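Local coordinates for protein beta-galactosidase/beta-glucuronidase (Faecalibacterium prausnitzii L2-6, PDB 6MVF) that binds flavin mononucleotide and, as a glycoside hydrolase family 2 enzyme of a gut bacterium, probably hydrolyses beta-glucuronides, at residues V276-V281 with S288-A293; T294-V299 with G328-R333; R301-L306 with A335-S340; H373-M378 with H414-L419; T447-Y452 with D479-I484. All blocks are in the same frame, centred on the assembly; numbering follows the deposited sequence.

Interaction 1: V276-V281 with S288-A293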
# COMPACT_ATOMS: atom_id res chain seq x y z
N VAL A 276 -15.63 2.29 26.37
CA VAL A 276 -16.64 2.36 27.41
C VAL A 276 -16.72 0.99 28.09
O VAL A 276 -17.15 0.01 27.48
CB VAL A 276 -18.01 2.77 26.83
CG1 VAL A 276 -18.96 3.17 27.94
CG2 VAL A 276 -17.84 3.88 25.80
N ARG A 277 -16.32 0.92 29.35
CA ARG A 277 -16.49 -0.31 30.12
C ARG A 277 -16.54 0.03 31.59
O ARG A 277 -15.94 1.01 32.03
CB ARG A 277 -15.38 -1.34 29.87
CG ARG A 277 -14.07 -1.06 30.56
CD ARG A 277 -13.26 -0.08 29.77
NE ARG A 277 -12.01 0.30 30.42
CZ ARG A 277 -11.93 1.18 31.41
NH1 ARG A 277 -13.05 1.73 31.87
NH2 ARG A 277 -10.74 1.48 31.94
N SER A 278 -17.26 -0.80 32.34
CA SER A 278 -17.17 -0.84 33.79
C SER A 278 -16.75 -2.25 34.18
O SER A 278 -16.86 -3.19 33.39
CB SER A 278 -18.49 -0.46 34.45
OG SER A 278 -19.56 -1.25 33.95
N TYR A 279 -16.25 -2.38 35.41
CA TYR A 279 -15.69 -3.65 35.83
C TYR A 279 -15.59 -3.69 37.35
O TYR A 279 -15.47 -2.65 38.01
CB TYR A 279 -14.32 -3.93 35.18
CG TYR A 279 -13.24 -2.90 35.47
CD1 TYR A 279 -13.11 -1.75 34.72
CD2 TYR A 279 -12.31 -3.11 36.50
CE1 TYR A 279 -12.13 -0.81 34.98
CE2 TYR A 279 -11.31 -2.17 36.77
CZ TYR A 279 -11.23 -1.02 35.99
OH TYR A 279 -10.24 -0.09 36.23
N THR A 280 -15.63 -4.90 37.89
CA THR A 280 -15.60 -5.12 39.33
C THR A 280 -14.71 -6.32 39.60
O THR A 280 -14.60 -7.23 38.78
CB THR A 280 -17.01 -5.34 39.89
OG1 THR A 280 -17.69 -6.32 39.10
CG2 THR A 280 -17.83 -4.04 39.85
N VAL A 281 -14.04 -6.28 40.76
CA VAL A 281 -13.38 -7.45 41.33
C VAL A 281 -13.91 -7.64 42.74
O VAL A 281 -13.87 -6.70 43.54
CB VAL A 281 -11.85 -7.33 41.35
CG1 VAL A 281 -11.25 -8.61 41.88
CG2 VAL A 281 -11.29 -7.01 39.97
N SER A 288 -15.29 -9.19 36.75
CA SER A 288 -16.40 -9.00 35.84
C SER A 288 -16.15 -7.75 35.03
O SER A 288 -15.63 -6.75 35.55
CB SER A 288 -17.76 -8.81 36.55
OG SER A 288 -18.01 -9.81 37.51
N ILE A 289 -16.54 -7.76 33.76
CA ILE A 289 -16.51 -6.55 32.97
C ILE A 289 -17.88 -6.39 32.31
O ILE A 289 -18.43 -7.37 31.79
CB ILE A 289 -15.37 -6.56 31.94
CG1 ILE A 289 -15.41 -5.28 31.09
CG2 ILE A 289 -15.41 -7.83 31.12
CD1 ILE A 289 -14.13 -5.06 30.28
N ASN A 290 -18.45 -5.19 32.40
CA ASN A 290 -19.76 -4.89 31.81
C ASN A 290 -20.82 -5.87 32.30
O ASN A 290 -21.70 -6.28 31.54
CB ASN A 290 -19.71 -4.89 30.28
CG ASN A 290 -18.79 -3.80 29.72
OD1 ASN A 290 -18.73 -2.69 30.27
ND2 ASN A 290 -18.06 -4.11 28.65
N GLY A 291 -20.71 -6.28 33.57
CA GLY A 291 -21.72 -7.10 34.20
C GLY A 291 -21.61 -8.59 33.96
O GLY A 291 -22.48 -9.34 34.44
N GLU A 292 -20.60 -9.06 33.25
CA GLU A 292 -20.45 -10.49 32.99
C GLU A 292 -19.21 -11.01 33.69
O GLU A 292 -18.13 -10.41 33.57
CB GLU A 292 -20.38 -10.76 31.48
CG GLU A 292 -20.20 -12.23 31.16
CD GLU A 292 -20.58 -12.59 29.74
OE1 GLU A 292 -21.39 -11.85 29.13
OE2 GLU A 292 -20.06 -13.62 29.23
N ALA A 293 -19.36 -12.11 34.41
CA ALA A 293 -18.22 -12.77 35.05
C ALA A 293 -17.24 -13.28 34.00
O ALA A 293 -17.61 -14.08 33.14
CB ALA A 293 -18.71 -13.93 35.91
O HOH W 1 -20.92 -1.57 31.47
O HOH W 2 -19.05 -5.61 35.96
O HOH W 3 -16.95 -9.46 40.42
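Ser-288 pairs with Thr-280 in the antiparallel beta hairpin of strands 279-282 and 286-289. Two backbone bonds define this hydrogen-bonded pair: Thr-280 N to Ser-288 O is 3.0 Å, and Ser-288 N to Thr-280 O is 2.9 Å with an N-H...O angle of 165°. Ile-289 follows, opposite Tyr-279 in a non-hydrogen-bonded pair. Its CG1 stands anti to the backbone N (chi1 178°), which carries CD1 to within 3.9 Å of Arg-277 CB; the guanidinium beyond leads away, to Pro-389 O. From Ile-289 to Glu-292 a type I' turn leads from strand 286-289 into strand 292-300, and here Asn-290 grips Ser-278 twice. Its N donates to Ser-278 O at 2.7 Å, while its OD1 accepts from Ser-278 N at 3.2 Å, the donor tilted 32° from the amide plane. The ND2 is held by Trp-246 O, fixing the rotation of the amide. An alanine here would remove that amide and is likely to leave both Ser-278 N and Trp-246 O without these partners. A water donates to Asn-290 OD1 and also lies 2.8 Å from Ser-278 OG. At Gly-291, the backbone N donates to another water, 3.0 Å from it.

Interaction 2: T294-V299 with G328-R333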
# COMPACT_ATOMS: atom_id res chain seq x y z
N THR A 294 -16.00 -12.80 34.07
CA THR A 294 -14.99 -13.09 33.06
C THR A 294 -13.64 -13.28 33.73
O THR A 294 -12.88 -12.32 33.89
CB THR A 294 -14.91 -11.98 32.01
OG1 THR A 294 -16.23 -11.66 31.55
CG2 THR A 294 -14.05 -12.40 30.83
N PRO A 295 -13.30 -14.50 34.13
CA PRO A 295 -12.00 -14.71 34.77
C PRO A 295 -10.87 -14.25 33.85
O PRO A 295 -10.89 -14.52 32.65
CB PRO A 295 -11.96 -16.22 35.02
CG PRO A 295 -13.40 -16.63 35.11
CD PRO A 295 -14.12 -15.73 34.10
N LEU A 296 -9.92 -13.49 34.42
CA LEU A 296 -8.75 -13.00 33.69
C LEU A 296 -7.66 -14.07 33.68
O LEU A 296 -7.12 -14.43 34.73
CB LEU A 296 -8.22 -11.72 34.31
CG LEU A 296 -9.12 -10.48 34.16
CD1 LEU A 296 -8.33 -9.22 34.42
CD2 LEU A 296 -9.80 -10.43 32.77
N ARG A 297 -7.34 -14.59 32.49
CA ARG A 297 -6.33 -15.63 32.33
C ARG A 297 -5.36 -15.19 31.24
O ARG A 297 -5.72 -15.12 30.06
CB ARG A 297 -6.99 -16.97 31.98
CG ARG A 297 -8.02 -17.46 33.02
CD ARG A 297 -7.37 -17.63 34.42
NE ARG A 297 -8.27 -18.16 35.44
CZ ARG A 297 -8.74 -17.47 36.48
NH1 ARG A 297 -8.41 -16.20 36.66
NH2 ARG A 297 -9.55 -18.05 37.35
N GLY A 298 -4.13 -14.88 31.63
CA GLY A 298 -3.19 -14.34 30.67
C GLY A 298 -1.72 -14.46 31.02
O GLY A 298 -1.28 -15.46 31.59
N VAL A 299 -0.95 -13.44 30.64
CA VAL A 299 0.51 -13.53 30.60
C VAL A 299 1.09 -12.17 30.95
O VAL A 299 0.40 -11.15 30.95
CB VAL A 299 1.01 -14.00 29.20
CG1 VAL A 299 0.37 -15.31 28.80
CG2 VAL A 299 0.71 -12.98 28.13
N GLY A 328 -5.15 -16.93 23.17
CA GLY A 328 -6.40 -16.94 23.89
C GLY A 328 -6.35 -16.25 25.23
O GLY A 328 -7.29 -16.38 26.01
N ALA A 329 -5.26 -15.53 25.53
CA ALA A 329 -5.17 -14.71 26.72
C ALA A 329 -6.11 -13.50 26.63
O ALA A 329 -6.26 -12.88 25.58
CB ALA A 329 -3.73 -14.23 26.90
N ASN A 330 -6.73 -13.15 27.75
CA ASN A 330 -7.56 -11.95 27.81
C ASN A 330 -6.98 -10.87 28.70
O ASN A 330 -7.59 -9.80 28.84
CB ASN A 330 -8.97 -12.28 28.28
CG ASN A 330 -9.00 -12.89 29.66
OD1 ASN A 330 -7.96 -13.02 30.32
ND2 ASN A 330 -10.19 -13.25 30.13
N THR A 331 -5.83 -11.11 29.32
CA THR A 331 -5.19 -10.11 30.17
C THR A 331 -3.69 -10.14 29.91
O THR A 331 -3.11 -11.19 29.61
CB THR A 331 -5.51 -10.36 31.67
OG1 THR A 331 -4.91 -9.34 32.48
CG2 THR A 331 -5.06 -11.73 32.14
N ILE A 332 -3.08 -8.97 30.01
CA ILE A 332 -1.63 -8.86 29.89
C ILE A 332 -1.12 -7.99 31.02
O ILE A 332 -1.51 -6.82 31.12
CB ILE A 332 -1.18 -8.27 28.55
CG1 ILE A 332 -1.51 -9.20 27.39
CG2 ILE A 332 0.32 -7.98 28.62
CD1 ILE A 332 -1.37 -8.51 26.02
N ARG A 333 -0.23 -8.54 31.84
CA ARG A 333 0.50 -7.74 32.82
C ARG A 333 1.74 -7.15 32.16
O ARG A 333 2.65 -7.88 31.75
CB ARG A 333 0.87 -8.56 34.05
CG ARG A 333 1.73 -7.77 35.02
CD ARG A 333 2.13 -8.58 36.23
NE ARG A 333 2.99 -7.80 37.12
CZ ARG A 333 4.00 -8.32 37.80
NH1 ARG A 333 4.30 -9.61 37.69
NH2 ARG A 333 4.73 -7.53 38.58
O HOH W 4 -8.20 -16.24 28.81
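Asn-330 reaches across to the backbone of Pro-295 and Arg-297 and binds both with one amide. From CB the chain turns so that CG lies between the backbone N and the carbonyl carbon (chi1 60°), bringing CG to 3.7 Å from Arg-297 N. Beyond CG the two branches divide the work. OD1 accepts from Arg-297 N at 2.7 Å, and the donor lies in the carbonyl plane, on a lone pair. ND2 donates to Pro-295 O at 2.9 Å, with that oxygen practically in the amide plane; both bonds therefore fix the flat group's rotation. The CD2 of Leu-296, whose side chain crosses that of Asn-330 at about a right angle, comes within 3.9 Å of ND2. The backbone of Asn-330 adds a bond of its own, N to Arg-297 O at 3.2 Å, and a water donates to both Arg-297 O and Gly-328 O.

Next along the chain, Thr-331 lays CG2 against Gly-298 N at 3.3 Å, while its OG1 bonds with Ala-353 O and His-531 NE2. Parallel pairing then begins: Val-299 N donates to Thr-331 O, and Arg-333 N donates to Val-299 O at 2.8 Å. This is the first beta-alpha-beta unit of the TIM barrel, with strand 292-300 flanked by strands 331-334 and 529-532, and with Ile-324 of the crossover helix 314-327 packed on Val-299 and Ile-332.

Interaction 3: R301-L306 with A335-S340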
# COMPACT_ATOMS: atom_id res chain seq x y z
N ARG A 301 4.53 -9.65 29.83
CA ARG A 301 5.28 -9.38 28.61
C ARG A 301 6.33 -8.32 28.90
O ARG A 301 5.99 -7.23 29.35
CB ARG A 301 4.34 -8.91 27.49
CG ARG A 301 4.99 -8.66 26.12
CD ARG A 301 5.05 -7.17 25.76
NE ARG A 301 5.72 -6.96 24.48
CZ ARG A 301 5.97 -5.76 23.94
NH1 ARG A 301 5.61 -4.64 24.57
NH2 ARG A 301 6.56 -5.68 22.75
N HIS A 302 7.60 -8.65 28.66
CA HIS A 302 8.69 -7.68 28.68
C HIS A 302 8.85 -7.03 27.30
O HIS A 302 8.26 -7.49 26.32
CB HIS A 302 9.98 -8.37 29.14
CG HIS A 302 10.29 -8.19 30.59
ND1 HIS A 302 10.41 -6.95 31.17
CD2 HIS A 302 10.51 -9.09 31.57
CE1 HIS A 302 10.68 -7.09 32.46
NE2 HIS A 302 10.76 -8.39 32.72
N GLN A 303 9.65 -5.95 27.21
CA GLN A 303 9.67 -5.13 25.99
C GLN A 303 10.94 -5.32 25.13
O GLN A 303 11.37 -4.39 24.43
CB GLN A 303 9.47 -3.66 26.35
CG GLN A 303 10.66 -2.98 26.97
CD GLN A 303 10.40 -1.50 27.26
OE1 GLN A 303 9.44 -0.92 26.77
NE2 GLN A 303 11.28 -0.89 28.06
N ASP A 304 11.51 -6.52 25.08
CA ASP A 304 12.74 -6.72 24.34
C ASP A 304 12.55 -7.82 23.30
O ASP A 304 11.55 -8.54 23.30
CB ASP A 304 13.92 -7.03 25.29
CG ASP A 304 13.71 -8.31 26.14
OD1 ASP A 304 12.62 -8.93 26.11
OD2 ASP A 304 14.67 -8.70 26.84
N LYS A 305 13.52 -7.93 22.39
CA LYS A 305 13.46 -8.93 21.32
C LYS A 305 14.88 -9.28 20.91
O LYS A 305 15.79 -8.45 21.05
CB LYS A 305 12.67 -8.39 20.13
CG LYS A 305 12.11 -9.44 19.21
CD LYS A 305 11.17 -8.76 18.19
CE LYS A 305 10.66 -9.75 17.17
NZ LYS A 305 9.57 -9.20 16.33
N LEU A 306 15.07 -10.50 20.38
CA LEU A 306 16.39 -11.07 20.12
C LEU A 306 17.34 -10.12 19.40
O LEU A 306 17.14 -9.80 18.22
CB LEU A 306 16.28 -12.36 19.31
CG LEU A 306 17.62 -13.10 19.13
CD1 LEU A 306 18.15 -13.59 20.46
CD2 LEU A 306 17.51 -14.26 18.17
N ALA A 335 4.67 -5.76 32.80
CA ALA A 335 5.73 -5.54 33.78
C ALA A 335 7.01 -5.10 33.06
O ALA A 335 7.16 -5.31 31.86
CB ALA A 335 5.95 -6.83 34.58
N HIS A 336 7.93 -4.45 33.79
CA HIS A 336 7.78 -3.96 35.17
C HIS A 336 7.86 -2.44 35.16
O HIS A 336 8.45 -1.84 36.05
CB HIS A 336 8.90 -4.47 36.10
CG HIS A 336 8.78 -5.90 36.52
ND1 HIS A 336 7.77 -6.37 37.33
CD2 HIS A 336 9.60 -6.96 36.29
CE1 HIS A 336 7.95 -7.66 37.56
NE2 HIS A 336 9.05 -8.04 36.94
N TYR A 337 7.29 -1.83 34.13
CA TYR A 337 7.55 -0.42 33.85
C TYR A 337 6.48 0.03 32.86
O TYR A 337 5.62 -0.75 32.45
CB TYR A 337 8.97 -0.23 33.30
CG TYR A 337 9.35 -1.37 32.40
CD1 TYR A 337 8.84 -1.46 31.10
CD2 TYR A 337 10.18 -2.39 32.85
CE1 TYR A 337 9.17 -2.52 30.27
CE2 TYR A 337 10.52 -3.46 32.03
CZ TYR A 337 10.01 -3.53 30.74
OH TYR A 337 10.34 -4.59 29.91
N GLN A 338 6.54 1.30 32.48
CA GLN A 338 5.64 1.80 31.45
C GLN A 338 6.08 1.27 30.09
O GLN A 338 7.27 1.25 29.77
CB GLN A 338 5.64 3.32 31.48
CG GLN A 338 4.92 3.97 30.35
CD GLN A 338 4.75 5.45 30.59
OE1 GLN A 338 4.69 5.90 31.74
NE2 GLN A 338 4.69 6.23 29.52
N HIS A 339 5.12 0.76 29.31
CA HIS A 339 5.46 0.23 28.00
C HIS A 339 5.26 1.30 26.91
O HIS A 339 5.01 2.48 27.17
CB HIS A 339 4.65 -1.03 27.72
CG HIS A 339 5.24 -2.28 28.30
ND1 HIS A 339 5.65 -3.34 27.52
CD2 HIS A 339 5.52 -2.62 29.58
CE1 HIS A 339 6.13 -4.29 28.30
NE2 HIS A 339 6.07 -3.88 29.55
N SER A 340 5.43 0.88 25.65
CA SER A 340 5.27 1.79 24.53
C SER A 340 3.81 2.16 24.32
O SER A 340 2.91 1.33 24.47
CB SER A 340 5.81 1.13 23.27
OG SER A 340 5.37 1.82 22.11
O HOH W 5 6.86 -1.64 25.37
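Tyr-337 turns its CG between the backbone N and the carbonyl carbon (chi1 37°), and this sends its hydroxyl to His-302, whose own chi1 of -98° turns ND1 toward it. Tyr-337 OH and His-302 ND1 are 2.7 Å apart in a nearly straight hydrogen bond, 173°, whose donor could be either. The hydroxyl lies at the edge of the imidazole, near its plane; the two rings meet rim to rim. A second bond holds the same oxygen, from Gln-303 N at 3.1 Å. The Gln-303 and Tyr-337 side chains cross obliquely, amide and ring planes turned against each other, with Gln-303 CD 3.4 Å from Tyr-337 CE1, and the Gln-303 OE1 is taken by Arg-161 and by a water that also binds Ser-340 N. A phenylalanine at Tyr-337 would lack the hydroxyl and would probably leave His-302 ND1 and Gln-303 N without this shared partner, freeing the imidazole to turn.

Beside it, His-339 NE2 donates to Ala-335 O at 2.9 Å. That ring also receives a weak bond at its edge from Arg-301 NH1 to His-339 ND1, although the guanidinium is held chiefly by Asp-320. His-336, preceded by a cis peptide bond, completes an aromatic cluster with His-302 and Tyr-337, and its ND1 bonds with Glu-357. Both segments are loops that follow barrel strands, at the C-terminal rim where TIM-barrel glycosidases carry their active sites.

Interaction 4: H373-M378 with H414-L419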
# COMPACT_ATOMS: atom_id res chain seq x y z
N HIS A 373 11.46 10.27 42.95
CA HIS A 373 11.47 9.48 41.72
C HIS A 373 10.20 8.63 41.60
O HIS A 373 9.52 8.66 40.57
CB HIS A 373 12.71 8.59 41.67
CG HIS A 373 12.74 7.65 40.49
ND1 HIS A 373 13.57 7.84 39.41
CD2 HIS A 373 12.06 6.50 40.25
CE1 HIS A 373 13.39 6.86 38.54
NE2 HIS A 373 12.48 6.03 39.02
N VAL A 374 9.87 7.87 42.65
CA VAL A 374 8.78 6.90 42.53
C VAL A 374 7.46 7.63 42.28
O VAL A 374 6.70 7.27 41.37
CB VAL A 374 8.74 5.98 43.76
CG1 VAL A 374 7.34 5.52 44.04
CG2 VAL A 374 9.65 4.75 43.56
N MET A 375 7.19 8.69 43.05
CA MET A 375 5.95 9.45 42.86
C MET A 375 5.87 10.06 41.47
O MET A 375 4.81 10.03 40.83
CB MET A 375 5.81 10.56 43.92
CG MET A 375 5.88 10.13 45.39
SD MET A 375 4.58 9.01 45.93
CE MET A 375 3.19 10.13 46.08
N GLU A 376 6.97 10.64 40.98
CA GLU A 376 6.95 11.23 39.64
C GLU A 376 6.66 10.19 38.58
O GLU A 376 5.88 10.43 37.65
CB GLU A 376 8.28 11.91 39.34
CG GLU A 376 8.66 13.01 40.28
CD GLU A 376 8.03 14.33 39.94
OE1 GLU A 376 6.81 14.38 39.71
OE2 GLU A 376 8.77 15.34 39.90
N GLU A 377 7.28 9.00 38.72
CA GLU A 377 7.10 7.94 37.74
C GLU A 377 5.66 7.45 37.73
O GLU A 377 5.13 7.11 36.66
CB GLU A 377 8.07 6.79 38.02
CG GLU A 377 8.27 5.88 36.83
CD GLU A 377 9.59 5.09 36.86
OE1 GLU A 377 10.06 4.72 37.97
OE2 GLU A 377 10.15 4.83 35.78
N MET A 378 5.01 7.42 38.89
CA MET A 378 3.61 7.01 38.90
C MET A 378 2.71 8.11 38.35
O MET A 378 1.70 7.80 37.69
CB MET A 378 3.19 6.65 40.31
CG MET A 378 1.84 5.98 40.37
SD MET A 378 1.96 4.28 39.74
CE MET A 378 0.35 4.16 39.03
N HIS A 414 1.53 3.77 50.88
CA HIS A 414 0.32 4.54 51.13
C HIS A 414 0.32 5.83 50.31
O HIS A 414 -0.73 6.22 49.78
CB HIS A 414 0.17 4.84 52.62
CG HIS A 414 -0.09 3.62 53.46
ND1 HIS A 414 0.72 3.25 54.51
CD2 HIS A 414 -1.07 2.69 53.40
CE1 HIS A 414 0.26 2.14 55.06
NE2 HIS A 414 -0.83 1.78 54.40
N ASP A 415 1.47 6.49 50.18
CA ASP A 415 1.58 7.66 49.31
C ASP A 415 1.17 7.32 47.88
O ASP A 415 0.44 8.08 47.23
CB ASP A 415 3.01 8.22 49.32
CG ASP A 415 3.42 8.77 50.71
OD1 ASP A 415 2.53 9.13 51.49
OD2 ASP A 415 4.64 8.84 51.02
N LEU A 416 1.63 6.17 47.38
CA LEU A 416 1.31 5.74 46.02
C LEU A 416 -0.17 5.37 45.88
O LEU A 416 -0.80 5.70 44.87
CB LEU A 416 2.20 4.56 45.62
CG LEU A 416 3.62 4.89 45.16
CD1 LEU A 416 4.54 3.66 45.20
CD2 LEU A 416 3.57 5.52 43.77
N GLN A 417 -0.73 4.68 46.88
CA GLN A 417 -2.16 4.39 46.83
C GLN A 417 -2.96 5.69 46.80
O GLN A 417 -3.93 5.81 46.05
CB GLN A 417 -2.58 3.53 48.02
CG GLN A 417 -4.09 3.36 48.15
CD GLN A 417 -4.68 2.41 47.12
OE1 GLN A 417 -3.94 1.80 46.33
NE2 GLN A 417 -6.00 2.27 47.12
N LYS A 418 -2.54 6.68 47.60
CA LYS A 418 -3.26 7.94 47.64
C LYS A 418 -3.13 8.69 46.32
O LYS A 418 -4.09 9.34 45.87
CB LYS A 418 -2.74 8.80 48.80
CG LYS A 418 -3.61 10.03 49.05
CD LYS A 418 -2.83 11.21 49.64
CE LYS A 418 -3.77 12.37 49.98
NZ LYS A 418 -3.07 13.61 50.45
N LEU A 419 -1.98 8.58 45.66
CA LEU A 419 -1.78 9.28 44.39
C LEU A 419 -2.61 8.67 43.27
O LEU A 419 -3.16 9.40 42.43
CB LEU A 419 -0.30 9.27 44.02
CG LEU A 419 0.03 9.96 42.70
CD1 LEU A 419 -0.30 11.42 42.81
CD2 LEU A 419 1.49 9.74 42.34
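Leu-416 inserts its isobutyl end between Val-374 and Met-378. Its CD1 comes within 3.6 Å of Val-374 CG1, the two side chains crossing at about a right angle. Its other branch, CD2, lies 3.7 Å from Met-378 CB, and here the approach is oblique. Alongside, Met-375 folds over the opposing helix: its chain bends at chi2 (-62°) and again at chi3 (-76°), so that the thioether end reaches across rather than running on outward. The methyl CE sits 3.8 Å from Asp-415 CB and 4.1 Å from Leu-419 CD2. That same Leu-419 CD2 also lies 3.7 Å from the backbone oxygen of Met-375 and 4.1 Å from Met-378 CB. Apart from the backbone oxygens of Met-375 and Asp-415, the touching atoms are carbon and sulfur.

These segments belong to helices 368-385 and 407-423, successive helices of the TIM barrel with strand 391-398 between them in the chain. Their short axes approach to 10.5 Å and run in nearly the same direction, 22° apart, as expected of neighbouring helices on the outside of a beta/alpha barrel.

Further out, strand 391-398 lies beneath the apolar layer, with Trp-394 against Met-378 and Ile-396 against Leu-416. Phe-360 also packs on Leu-416, and Tyr-147 on Val-374. Toward the more exposed side, Asp-415 OD2 is bonded to His-371 NE2, a side-chain tie between the same two helices.

Interaction 5: T447-Y452 with D479-I484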
# COMPACT_ATOMS: atom_id res chain seq x y z
N THR A 447 -3.86 -1.83 48.67
CA THR A 447 -4.41 -1.66 47.34
C THR A 447 -5.74 -2.40 47.21
O THR A 447 -6.10 -3.23 48.05
CB THR A 447 -3.40 -2.15 46.28
OG1 THR A 447 -3.07 -3.53 46.50
CG2 THR A 447 -2.11 -1.30 46.32
N ASP A 448 -6.49 -2.06 46.15
CA ASP A 448 -7.84 -2.62 45.95
C ASP A 448 -7.81 -4.12 45.72
O ASP A 448 -8.75 -4.84 46.09
CB ASP A 448 -8.55 -1.93 44.77
CG ASP A 448 -8.63 -0.40 44.92
OD1 ASP A 448 -8.90 0.09 46.04
OD2 ASP A 448 -8.43 0.30 43.90
N VAL A 449 -6.77 -4.62 45.05
CA VAL A 449 -6.60 -6.04 44.79
C VAL A 449 -5.12 -6.34 44.98
O VAL A 449 -4.30 -5.44 45.19
CB VAL A 449 -7.09 -6.45 43.38
CG1 VAL A 449 -8.59 -6.16 43.20
CG2 VAL A 449 -6.29 -5.75 42.28
N GLU A 450 -4.77 -7.63 44.94
CA GLU A 450 -3.46 -8.09 45.40
C GLU A 450 -3.09 -9.37 44.67
O GLU A 450 -3.96 -10.19 44.35
CB GLU A 450 -3.42 -8.35 46.91
CG GLU A 450 -3.61 -7.13 47.79
CD GLU A 450 -3.32 -7.40 49.27
OE1 GLU A 450 -2.22 -7.91 49.59
OE2 GLU A 450 -4.21 -7.10 50.12
N SER A 451 -1.80 -9.55 44.43
CA SER A 451 -1.34 -10.76 43.78
C SER A 451 -0.00 -11.21 44.36
O SER A 451 0.78 -10.41 44.88
CB SER A 451 -1.23 -10.58 42.26
OG SER A 451 -2.50 -10.57 41.64
N TYR A 452 0.25 -12.51 44.24
CA TYR A 452 1.51 -13.10 44.66
C TYR A 452 2.28 -13.65 43.47
O TYR A 452 1.71 -14.12 42.48
CB TYR A 452 1.26 -14.22 45.67
CG TYR A 452 1.24 -13.79 47.12
CD1 TYR A 452 0.09 -13.30 47.69
CD2 TYR A 452 2.38 -13.91 47.92
CE1 TYR A 452 0.06 -12.94 49.04
CE2 TYR A 452 2.36 -13.55 49.26
CZ TYR A 452 1.19 -13.06 49.82
OH TYR A 452 1.15 -12.69 51.15
N ASP A 479 -11.61 -11.52 52.51
CA ASP A 479 -11.86 -10.13 52.14
C ASP A 479 -10.86 -9.60 51.12
O ASP A 479 -11.00 -8.46 50.66
CB ASP A 479 -11.85 -9.23 53.39
CG ASP A 479 -10.48 -9.18 54.09
OD1 ASP A 479 -9.77 -10.22 54.18
OD2 ASP A 479 -10.11 -8.08 54.58
N ILE A 480 -9.85 -10.39 50.77
CA ILE A 480 -8.82 -9.98 49.83
C ILE A 480 -9.10 -10.62 48.48
O ILE A 480 -9.43 -11.81 48.40
CB ILE A 480 -7.41 -10.35 50.34
CG1 ILE A 480 -7.10 -9.61 51.65
CG2 ILE A 480 -6.36 -10.01 49.28
CD1 ILE A 480 -5.63 -9.64 52.08
N CYS A 481 -9.00 -9.82 47.41
CA CYS A 481 -9.06 -10.34 46.05
C CYS A 481 -7.68 -10.84 45.69
O CYS A 481 -6.75 -10.04 45.53
CB CYS A 481 -9.51 -9.25 45.08
SG CYS A 481 -11.05 -8.44 45.51
N LEU A 482 -7.53 -12.16 45.56
CA LEU A 482 -6.25 -12.79 45.29
C LEU A 482 -6.10 -13.06 43.79
O LEU A 482 -7.00 -13.62 43.15
CB LEU A 482 -6.10 -14.09 46.08
CG LEU A 482 -4.80 -14.83 45.80
CD1 LEU A 482 -3.64 -14.04 46.36
CD2 LEU A 482 -4.80 -16.27 46.32
N GLY A 483 -4.95 -12.64 43.24
CA GLY A 483 -4.52 -13.10 41.94
C GLY A 483 -3.10 -13.62 42.03
O GLY A 483 -2.45 -13.51 43.07
N ILE A 484 -2.63 -14.20 40.93
CA ILE A 484 -1.25 -14.66 40.83
C ILE A 484 -0.57 -13.88 39.71
O ILE A 484 -0.81 -14.14 38.52
CB ILE A 484 -1.15 -16.18 40.60
CG1 ILE A 484 -1.74 -16.93 41.80
CG2 ILE A 484 0.30 -16.62 40.35
CD1 ILE A 484 -1.19 -16.48 43.18
O HOH W 6 -8.24 -7.09 47.85
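Tyr-452 and Leu-482 cross at about a right angle in a parallel strand pair of the TIM barrel, the beta-alpha-beta unit made by strand 450-453, helix 466-476 and strand 482-487. Leu-482 CD1 meets the ring at its edge, near its plane, 4.0 Å from Tyr-452 CD1. Leu-482 itself packs on Leu-470 and Phe-473 of the crossover helix, while Trp-469 of that helix meets Tyr-452 edge-to-face.

Glu-450 and Ile-480 cross obliquely: the extended glutamate brings OE2 to 3.5 Å from Ile-480 CD1. Its carboxylate is buried but well supplied, OE1 bonding with His-433 and His-444 and OE2 accepting from Arg-445 N. Just before the paired residues, Val-449 CG1 rests 3.7 Å from Cys-481 CB. Ser-451 sets OG beside its backbone N (chi1 -75°), where it lies against the backbone of Gly-483.

Three backbone bonds fix the register. Glu-450 N donates to Cys-481 O, Gly-483 N to Glu-450 O at 2.9 Å, and Tyr-452 N to Gly-483 O at 3.1 Å. Glu-450 O also accepts from Trp-528 NE1. Ahead of these bonds, a water bridges the two segments, donating to Asp-448 O and accepting from Cys-481 N, at 2.9 Å from each.

How the interactions relate
Interactions 2 and 5 pair strands of one TIM barrel, their centres 16 Å apart, and interaction 4 packs two helices on its outside. Interaction 1 is the hairpin that leads in; it touches interaction 2, and Val-281 CG1 lies 3.6 Å from Cys-481 SG of interaction 5. Segments of interactions 2 and 3 alternate along the chain and meet where Arg-301 N is 3.2 Å from Arg-333 O, a probable hydrogen bond. Interaction 4 touches interaction 5 through Gln-417. Of interactions 1, 3 and 4 it comes nearest to the flavin: the Leu-419 side chain is about 7 Å from FMN, against about 12 Å for Gln-338 of interaction 3 and Arg-277 of interaction 1.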